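Putative thioesterase (Novosphingobium aromaticivorans, PDB 3CJY) probably hydrolyses acyl-CoA thioesters with a double-hotdog fold, and binds a calcium ion. Local coordinates at residues L168-G173 with L181-D186; P217-C222 with W241-R246. All coordinates share one frame; numbering follows the deposited sequence.

Contact 1. Residues L168-G173 with L181-D186; sequences LRRKDG and LAMFAD
With chi1 of -70°, Phe184 turns its CG anti to its own carbonyl carbon and sends the ring from the helix to the strand, where Leu168, whose CG is likewise anti to the carbonyl carbon (chi1 -56°), is laid over one ring face. Two atoms of the leucine do the touching. Its CB stands 3.9 Å from the centroid of the Phe184 ring and only 12° off the normal, a CH-pi contact over the middle of the face; farther out, Leu168 CD1 lies 3.6 Å from Phe184 CD1, the ring carbon next to CG. The leucine and the phenylalanine thus run past one another head to tail. Arg170 adds its aliphatic part, CG lying 3.9 Å from Phe184 CZ at the far end of the ring. Strand 163-170 and helix 178-185 belong to the C-terminal hotdog domain, in which a curved antiparallel sheet wraps round a helix, and Phe184 is part of that helix-to-sheet core, with Ile149 of the adjoining strand also against it. Cutting Phe184 back to an alanine is likely to leave Leu168 CB and CD1 and Arg170 CG without the ring they rest on, opening a gap between helix and strand. Beyond the ring, the methyl CE of selenomethionine Met183 approaches Arg170 NH1 at 3.6 Å, the two chains lying nearly perpendicular. The guanidinium is held by Asp172 in a side-on pair: NE reaches OD1, while Arg170 NH2 meets the syn lone pair of Asp172 OD2 at 2.8 Å, nearly straight and in the guanidinium plane.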
ATOM      1  N   LEU A 168      -4.700  17.006  12.802  1.00 12.24           N
ATOM      2  CA  LEU A 168      -3.489  16.705  13.565  1.00 12.54           C
ATOM      3  C   LEU A 168      -2.442  17.781  13.389  1.00 12.71           C
ATOM      4  O   LEU A 168      -2.246  18.288  12.315  1.00 11.34           O
ATOM      5  CB  LEU A 168      -2.855  15.380  13.110  1.00 12.87           C
ATOM      6  CG  LEU A 168      -3.758  14.154  13.157  1.00 13.68           C
ATOM      7  CD1 LEU A 168      -2.979  12.964  12.519  1.00 14.97           C
ATOM      8  CD2 LEU A 168      -4.257  13.851  14.562  1.00 14.28           C
ATOM      9  N   ARG A 169      -1.783  18.133  14.478  1.00 14.22           N
ATOM     10  CA  ARG A 169      -0.735  19.132  14.405  1.00 14.51           C
ATOM     11  C   ARG A 169       0.352  18.801  15.410  1.00 14.93           C
ATOM     12  O   ARG A 169       0.056  18.599  16.617  1.00 15.64           O
ATOM     13  CB  ARG A 169      -1.281  20.527  14.685  1.00 15.16           C
ATOM     14  CG  ARG A 169      -0.165  21.573  14.506  1.00 18.30           C
ATOM     15  CD  ARG A 169      -0.652  22.979  14.656  1.00 21.75           C
ATOM     16  NE  ARG A 169      -1.237  23.303  15.955  1.00 23.92           N
ATOM     17  CZ  ARG A 169      -1.805  24.493  16.200  1.00 27.87           C
ATOM     18  NH1 ARG A 169      -1.822  25.416  15.249  1.00 29.98           N
ATOM     19  NH2 ARG A 169      -2.360  24.775  17.379  1.00 28.76           N
ATOM     20  N   ARG A 170       1.580  18.729  14.919  1.00 14.94           N
ATOM     21  CA  ARG A 170       2.746  18.533  15.808  1.00 15.14           C
ATOM     22  C   ARG A 170       2.941  19.761  16.680  1.00 14.97           C
ATOM     23  O   ARG A 170       3.048  20.914  16.186  1.00 14.88           O
ATOM     24  CB  ARG A 170       4.030  18.243  15.038  1.00 16.08           C
ATOM     25  CG  ARG A 170       4.070  16.829  14.506  1.00 18.15           C
ATOM     26  CD  ARG A 170       5.191  16.582  13.639  1.00 21.58           C
ATOM     27  NE  ARG A 170       6.422  16.702  14.363  1.00 20.57           N
ATOM     28  CZ  ARG A 170       7.545  16.109  13.973  1.00 23.14           C
ATOM     29  NH1 ARG A 170       7.547  15.337  12.891  1.00 23.97           N
ATOM     30  NH2 ARG A 170       8.648  16.251  14.689  1.00 23.36           N
ATOM     31  N   LYS A 171       3.003  19.525  17.983  1.00 14.97           N
ATOM     32  CA  LYS A 171       3.208  20.619  18.924  1.00 15.59           C
ATOM     33  C   LYS A 171       4.596  21.243  18.770  1.00 15.83           C
ATOM     34  O   LYS A 171       4.812  22.372  19.185  1.00 16.49           O
ATOM     35  CB  LYS A 171       2.965  20.153  20.370  1.00 15.76           C
ATOM     36  CG  LYS A 171       1.450  19.857  20.665  1.00 15.61           C
ATOM     37  CD  LYS A 171       1.217  19.344  22.093  1.00 17.01           C
ATOM     38  CE  LYS A 171      -0.152  18.727  22.265  1.00 19.93           C
ATOM     39  NZ  LYS A 171      -0.338  18.301  23.701  1.00 22.10           N
ATOM     40  N   ASP A 172       5.523  20.488  18.206  1.00 16.40           N
ATOM     41  CA  ASP A 172       6.892  20.971  18.031  1.00 17.73           C
ATOM     42  C   ASP A 172       7.096  21.828  16.773  1.00 17.40           C
ATOM     43  O   ASP A 172       8.208  22.283  16.482  1.00 19.43           O
ATOM     44  CB  ASP A 172       7.904  19.827  18.099  1.00 18.34           C
ATOM     45  CG  ASP A 172       7.807  18.882  16.943  1.00 21.77           C
ATOM     46  OD1 ASP A 172       7.033  19.128  15.991  1.00 20.28           O
ATOM     47  OD2 ASP A 172       8.522  17.865  17.006  1.00 23.01           O
ATOM     48  N   GLY A 173       6.004  22.060  16.051  1.00 17.06           N
ATOM     49  CA  GLY A 173       5.992  22.939  14.870  1.00 16.32           C
ATOM     50  C   GLY A 173       6.794  22.488  13.660  1.00 15.78           C
ATOM     51  O   GLY A 173       7.084  23.310  12.778  1.00 16.01           O
ATOM     52  N   LEU A 181       4.389  13.032   7.712  1.00 14.30           N
ATOM     53  CA  LEU A 181       3.307  12.343   6.975  1.00 13.98           C
ATOM     54  C   LEU A 181       3.281  10.808   7.303  1.00 14.90           C
ATOM     55  O   LEU A 181       2.242  10.221   7.541  1.00 14.87           O
ATOM     56  CB  LEU A 181       3.457  12.630   5.474  1.00 14.68           C
ATOM     57  CG  LEU A 181       3.255  14.097   5.049  1.00 16.17           C
ATOM     58  CD1 LEU A 181       3.699  14.307   3.612  1.00 18.34           C
ATOM     59  CD2 LEU A 181       1.791  14.540   5.311  1.00 16.28           C
ATOM     60  N   ALA A 182       4.470  10.198   7.383  1.00 14.17           N
ATOM     61  CA  ALA A 182       4.560   8.795   7.709  1.00 14.71           C
ATOM     62  C   ALA A 182       3.956   8.573   9.102  1.00 14.57           C
ATOM     63  O   ALA A 182       3.266   7.609   9.345  1.00 13.97           O
ATOM     64  CB  ALA A 182       6.026   8.306   7.670  1.00 13.11           C
HETATM   65  N   MSE A 183       4.230   9.489  10.021  1.00 13.03           N
HETATM   66  CA  MSE A 183       3.750   9.332  11.392  1.00 14.21           C
HETATM   67  C   MSE A 183       2.213   9.485  11.420  1.00 13.34           C
HETATM   68  O   MSE A 183       1.508   8.703  12.043  1.00 13.45           O
HETATM   69  CB  MSE A 183       4.507  10.283  12.323  1.00 14.85           C
HETATM   70  CG  MSE A 183       5.841   9.641  12.688  1.00 16.13           C
HETATM   71 SE   MSE A 183       7.021  10.719  13.821  0.75 16.59          SE
HETATM   72  CE  MSE A 183       7.554  11.773  12.564  1.00 13.77           C
ATOM     73  N   PHE A 184       1.694  10.512  10.742  1.00 13.31           N
ATOM     74  CA  PHE A 184       0.262  10.756  10.739  1.00 13.65           C
ATOM     75  C   PHE A 184      -0.545   9.669  10.021  1.00 13.87           C
ATOM     76  O   PHE A 184      -1.715   9.399  10.348  1.00 14.64           O
ATOM     77  CB  PHE A 184      -0.056  12.133  10.141  1.00 13.61           C
ATOM     78  CG  PHE A 184       0.374  13.299  11.008  1.00 13.07           C
ATOM     79  CD1 PHE A 184       0.575  13.141  12.380  1.00 13.59           C
ATOM     80  CD2 PHE A 184       0.410  14.583  10.482  1.00 15.36           C
ATOM     81  CE1 PHE A 184       0.837  14.269  13.199  1.00 15.98           C
ATOM     82  CE2 PHE A 184       0.722  15.696  11.291  1.00 14.65           C
ATOM     83  CZ  PHE A 184       0.958  15.508  12.645  1.00 16.33           C
ATOM     84  N   ALA A 185       0.083   9.051   9.012  1.00 12.81           N
ATOM     85  CA  ALA A 185      -0.513   7.941   8.273  1.00 13.46           C
ATOM     86  C   ALA A 185      -0.792   6.755   9.211  1.00 15.34           C
ATOM     87  O   ALA A 185      -1.721   5.999   9.012  1.00 17.23           O
ATOM     88  CB  ALA A 185       0.418   7.456   7.085  1.00 13.56           C
ATOM     89  N   ASP A 186       0.045   6.604  10.242  1.00 14.76           N
ATOM     90  CA  ASP A 186      -0.111   5.490  11.195  1.00 14.03           C
ATOM     91  C   ASP A 186      -1.074   5.774  12.354  1.00 14.06           C
ATOM     92  O   ASP A 186      -1.002   5.143  13.418  1.00 13.66           O
ATOM     93  CB  ASP A 186       1.233   5.010  11.683  1.00 13.09           C
ATOM     94  CG  ASP A 186       1.172   3.609  12.334  1.00 16.00           C
ATOM     95  OD1 ASP A 186       0.470   2.730  11.815  1.00 15.69           O
ATOM     96  OD2 ASP A 186       1.832   3.402  13.377  1.00 16.46           O
TER

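Contact 2. Residues P217-C222 with W241-R246; sequences PGWCLC and WDQSGR
The Leu221 and Trp241 side chains run alongside one another in the same direction, on one face of the sheet. The closest apolar approach is Leu221 CD2 to Trp241 CD1 at 3.7 Å, so the leucine methyl meets the five-membered part of the indole. The same CD1 of Trp241 stands 3.5 Å from Leu221 O, which sits at the ring edge near its plane, while the indole NE1 is hydrogen-bonded to Asp223. Beneath these side chains the backbones form an antiparallel hydrogen-bonded pair. Trp241 N gives Leu221 O a nearly straight bond (172°); the return bond, from Leu221 N to Trp241 O at 2.8 Å, is more bent (144°). Trp241 O also receives a CA-H...O contact from Cys220. In the C-terminal hotdog domain this pair lies at the open end of the hairpin formed by strands 220-230 and 233-241, away from its connecting turn, just where the second strand passes into a type I turn, Asp242 to Gly245. Asp242 OD1 accepts from Ser244 N, an Asx turn, and also from Arg246 N, the two donors coming from opposite faces of the carboxylate plane. Past the last direct bond the chains separate, and the Trp219 and Gln243 side chains meet at a slant, with ring and amide planes 81° apart. Gln243 OE1 lies at the indole edge, 3.5 Å from Trp219 CD1. Water 2 joins the same two residues, donating to Gln243 OE1 (2.8 Å) and accepting from Trp219 N; water 1 donates to Trp219 O and accepts from Gln243 N. The amide's other end, NE2, bonds to Gln126.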
ATOM      1  N   PRO A 217       4.921  23.862   8.126  1.00 13.29           N
ATOM      2  CA  PRO A 217       4.229  23.510   9.380  1.00 13.68           C
ATOM      3  C   PRO A 217       2.770  23.936   9.406  1.00 14.41           C
ATOM      4  O   PRO A 217       2.380  24.975   8.875  1.00 14.84           O
ATOM      5  CB  PRO A 217       5.049  24.249  10.468  1.00 13.09           C
ATOM      6  CG  PRO A 217       6.400  24.493   9.819  1.00 13.00           C
ATOM      7  CD  PRO A 217       6.107  24.669   8.361  1.00 12.50           C
ATOM      8  N   GLY A 218       1.976  23.089  10.050  1.00 14.17           N
ATOM      9  CA  GLY A 218       0.577  23.342  10.234  1.00 14.67           C
ATOM     10  C   GLY A 218      -0.268  22.114  10.453  1.00 14.15           C
ATOM     11  O   GLY A 218       0.228  21.049  10.762  1.00 14.41           O
ATOM     12  N   TRP A 219      -1.555  22.348  10.337  1.00 13.02           N
ATOM     13  CA  TRP A 219      -2.567  21.319  10.483  1.00 13.40           C
ATOM     14  C   TRP A 219      -2.593  20.381   9.293  1.00 13.05           C
ATOM     15  O   TRP A 219      -2.389  20.781   8.146  1.00 13.80           O
ATOM     16  CB  TRP A 219      -3.948  21.930  10.626  1.00 12.84           C
ATOM     17  CG  TRP A 219      -4.157  22.640  11.908  1.00 14.76           C
ATOM     18  CD1 TRP A 219      -4.141  23.974  12.123  1.00 16.75           C
ATOM     19  CD2 TRP A 219      -4.414  22.024  13.176  1.00 14.93           C
ATOM     20  NE1 TRP A 219      -4.370  24.249  13.473  1.00 16.12           N
ATOM     21  CE2 TRP A 219      -4.532  23.058  14.130  1.00 16.35           C
ATOM     22  CE3 TRP A 219      -4.548  20.690  13.600  1.00 14.15           C
ATOM     23  CZ2 TRP A 219      -4.825  22.799  15.474  1.00 15.67           C
ATOM     24  CZ3 TRP A 219      -4.785  20.432  14.926  1.00 14.80           C
ATOM     25  CH2 TRP A 219      -4.931  21.482  15.855  1.00 16.81           C
ATOM     26  N   CYS A 220      -2.818  19.126   9.620  1.00 12.77           N
ATOM     27  CA  CYS A 220      -2.959  18.080   8.609  1.00 12.70           C
ATOM     28  C   CYS A 220      -4.322  17.397   8.815  1.00 12.30           C
ATOM     29  O   CYS A 220      -4.656  17.021   9.958  1.00 11.79           O
ATOM     30  CB  CYS A 220      -1.811  17.101   8.761  1.00 13.73           C
ATOM     31  SG  CYS A 220      -1.961  15.636   7.680  1.00 16.86           S
ATOM     32  N   LEU A 221      -5.128  17.306   7.755  1.00 11.91           N
ATOM     33  CA  LEU A 221      -6.364  16.537   7.822  1.00 11.94           C
ATOM     34  C   LEU A 221      -5.974  15.076   7.564  1.00 13.47           C
ATOM     35  O   LEU A 221      -5.528  14.720   6.462  1.00 13.15           O
ATOM     36  CB  LEU A 221      -7.385  17.002   6.802  1.00 13.07           C
ATOM     37  CG  LEU A 221      -8.699  16.249   6.912  1.00 12.53           C
ATOM     38  CD1 LEU A 221      -9.352  16.380   8.296  1.00 11.11           C
ATOM     39  CD2 LEU A 221      -9.626  16.715   5.790  1.00 15.69           C
ATOM     40  N   CYS A 222      -6.225  14.257   8.591  1.00 12.52           N
ATOM     41  CA  CYS A 222      -5.939  12.818   8.615  1.00 13.52           C
ATOM     42  C   CYS A 222      -7.301  12.152   8.355  1.00 13.14           C
ATOM     43  O   CYS A 222      -8.155  12.011   9.231  1.00 14.28           O
ATOM     44  CB  CYS A 222      -5.309  12.419   9.946  1.00 13.34           C
ATOM     45  SG  CYS A 222      -5.061  10.649  10.113  1.00 15.71           S
ATOM     46  N   TRP A 241      -4.088  15.485   4.010  1.00 11.76           N
ATOM     47  CA  TRP A 241      -4.221  16.764   3.369  1.00 12.00           C
ATOM     48  C   TRP A 241      -3.642  17.886   4.207  1.00 12.10           C
ATOM     49  O   TRP A 241      -3.586  17.805   5.456  1.00 12.72           O
ATOM     50  CB  TRP A 241      -5.705  17.109   3.142  1.00 12.56           C
ATOM     51  CG  TRP A 241      -6.597  16.020   2.664  1.00 12.75           C
ATOM     52  CD1 TRP A 241      -7.223  15.070   3.440  1.00 14.59           C
ATOM     53  CD2 TRP A 241      -7.079  15.821   1.315  1.00 12.62           C
ATOM     54  NE1 TRP A 241      -8.012  14.272   2.651  1.00 12.67           N
ATOM     55  CE2 TRP A 241      -7.937  14.710   1.345  1.00 12.74           C
ATOM     56  CE3 TRP A 241      -6.808  16.440   0.071  1.00 14.25           C
ATOM     57  CZ2 TRP A 241      -8.565  14.220   0.198  1.00 13.11           C
ATOM     58  CZ3 TRP A 241      -7.461  15.941  -1.071  1.00 13.60           C
ATOM     59  CH2 TRP A 241      -8.297  14.837  -0.995  1.00 13.01           C
ATOM     60  N   ASP A 242      -3.272  18.999   3.554  1.00 13.26           N
ATOM     61  CA  ASP A 242      -2.948  20.205   4.326  1.00 13.36           C
ATOM     62  C   ASP A 242      -4.226  20.916   4.738  1.00 13.76           C
ATOM     63  O   ASP A 242      -5.334  20.405   4.550  1.00 15.53           O
ATOM     64  CB  ASP A 242      -1.956  21.157   3.651  1.00 13.91           C
ATOM     65  CG  ASP A 242      -2.495  21.856   2.437  1.00 15.19           C
ATOM     66  OD1 ASP A 242      -3.686  21.695   2.110  1.00 14.10           O
ATOM     67  OD2 ASP A 242      -1.677  22.594   1.830  1.00 15.46           O
ATOM     68  N   GLN A 243      -4.108  22.121   5.267  1.00 13.25           N
ATOM     69  CA  GLN A 243      -5.312  22.809   5.753  1.00 13.40           C
ATOM     70  C   GLN A 243      -6.146  23.459   4.634  1.00 14.55           C
ATOM     71  O   GLN A 243      -7.277  23.886   4.822  1.00 16.22           O
ATOM     72  CB  GLN A 243      -4.923  23.863   6.819  1.00 13.25           C
ATOM     73  CG  GLN A 243      -6.110  24.491   7.537  1.00 14.92           C
ATOM     74  CD  GLN A 243      -5.716  25.538   8.574  1.00 13.04           C
ATOM     75  OE1 GLN A 243      -4.597  25.549   9.059  1.00 18.19           O
ATOM     76  NE2 GLN A 243      -6.648  26.438   8.902  1.00 13.75           N
ATOM     77  N   SER A 244      -5.576  23.469   3.443  1.00 14.55           N
ATOM     78  CA  SER A 244      -6.154  24.132   2.291  1.00 14.59           C
ATOM     79  C   SER A 244      -6.650  23.229   1.193  1.00 14.94           C
ATOM     80  O   SER A 244      -6.898  23.706   0.087  1.00 17.91           O
ATOM     81  CB  SER A 244      -5.113  25.087   1.688  1.00 14.74           C
ATOM     82  OG  SER A 244      -4.682  25.994   2.679  1.00 16.38           O
ATOM     83  N   GLY A 245      -6.732  21.940   1.469  1.00 16.24           N
ATOM     84  CA  GLY A 245      -7.262  21.002   0.517  1.00 15.27           C
ATOM     85  C   GLY A 245      -6.273  20.373  -0.432  1.00 15.62           C
ATOM     86  O   GLY A 245      -6.691  19.666  -1.366  1.00 15.06           O
ATOM     87  N   ARG A 246      -4.973  20.552  -0.176  1.00 13.27           N
ATOM     88  CA  ARG A 246      -3.951  19.922  -1.042  1.00 12.74           C
ATOM     89  C   ARG A 246      -3.619  18.581  -0.478  1.00 13.73           C
ATOM     90  O   ARG A 246      -3.418  18.432   0.738  1.00 12.40           O
ATOM     91  CB  ARG A 246      -2.717  20.786  -1.163  1.00 12.81           C
ATOM     92  CG  ARG A 246      -1.616  20.132  -2.041  1.00 12.38           C
ATOM     93  CD  ARG A 246      -0.463  21.089  -2.430  1.00 15.82           C
ATOM     94  NE  ARG A 246       0.240  21.658  -1.297  1.00 16.08           N
ATOM     95  CZ  ARG A 246       1.377  21.198  -0.780  1.00 18.94           C
ATOM     96  NH1 ARG A 246       1.947  20.126  -1.277  1.00 15.68           N
ATOM     97  NH2 ARG A 246       1.918  21.805   0.277  1.00 21.47           N
TER
HETATM   98  O   HOH W   1      -1.395  22.806   6.642  1.00 14.05           O
HETATM   99  O   HOH W   2      -1.984  24.721   8.719  1.00 16.48           O

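In the fold
Both contacts reach the same curved sheet, in which strands 163-170 and 220-230 are neighbours, and their centres are about 10 Å apart. A probable hydrogen bond from Leu168 N to Cys220 O, 2.8 Å long, joins them, and Leu168 CD1 also packs on Cys222 CB. Contact 1 lies deeper, its centre about 8 Å from the centre of the chain, against about 15 Å for that of contact 2, and sets helix against sheet with no hydrogen bond between its segments. Contact 2 joins strand to strand end, so backbone bonds carry it, with waters taking over where the pairing stops. Its strand section is buried, while the turn beyond reaches partly exposed and exposed residues.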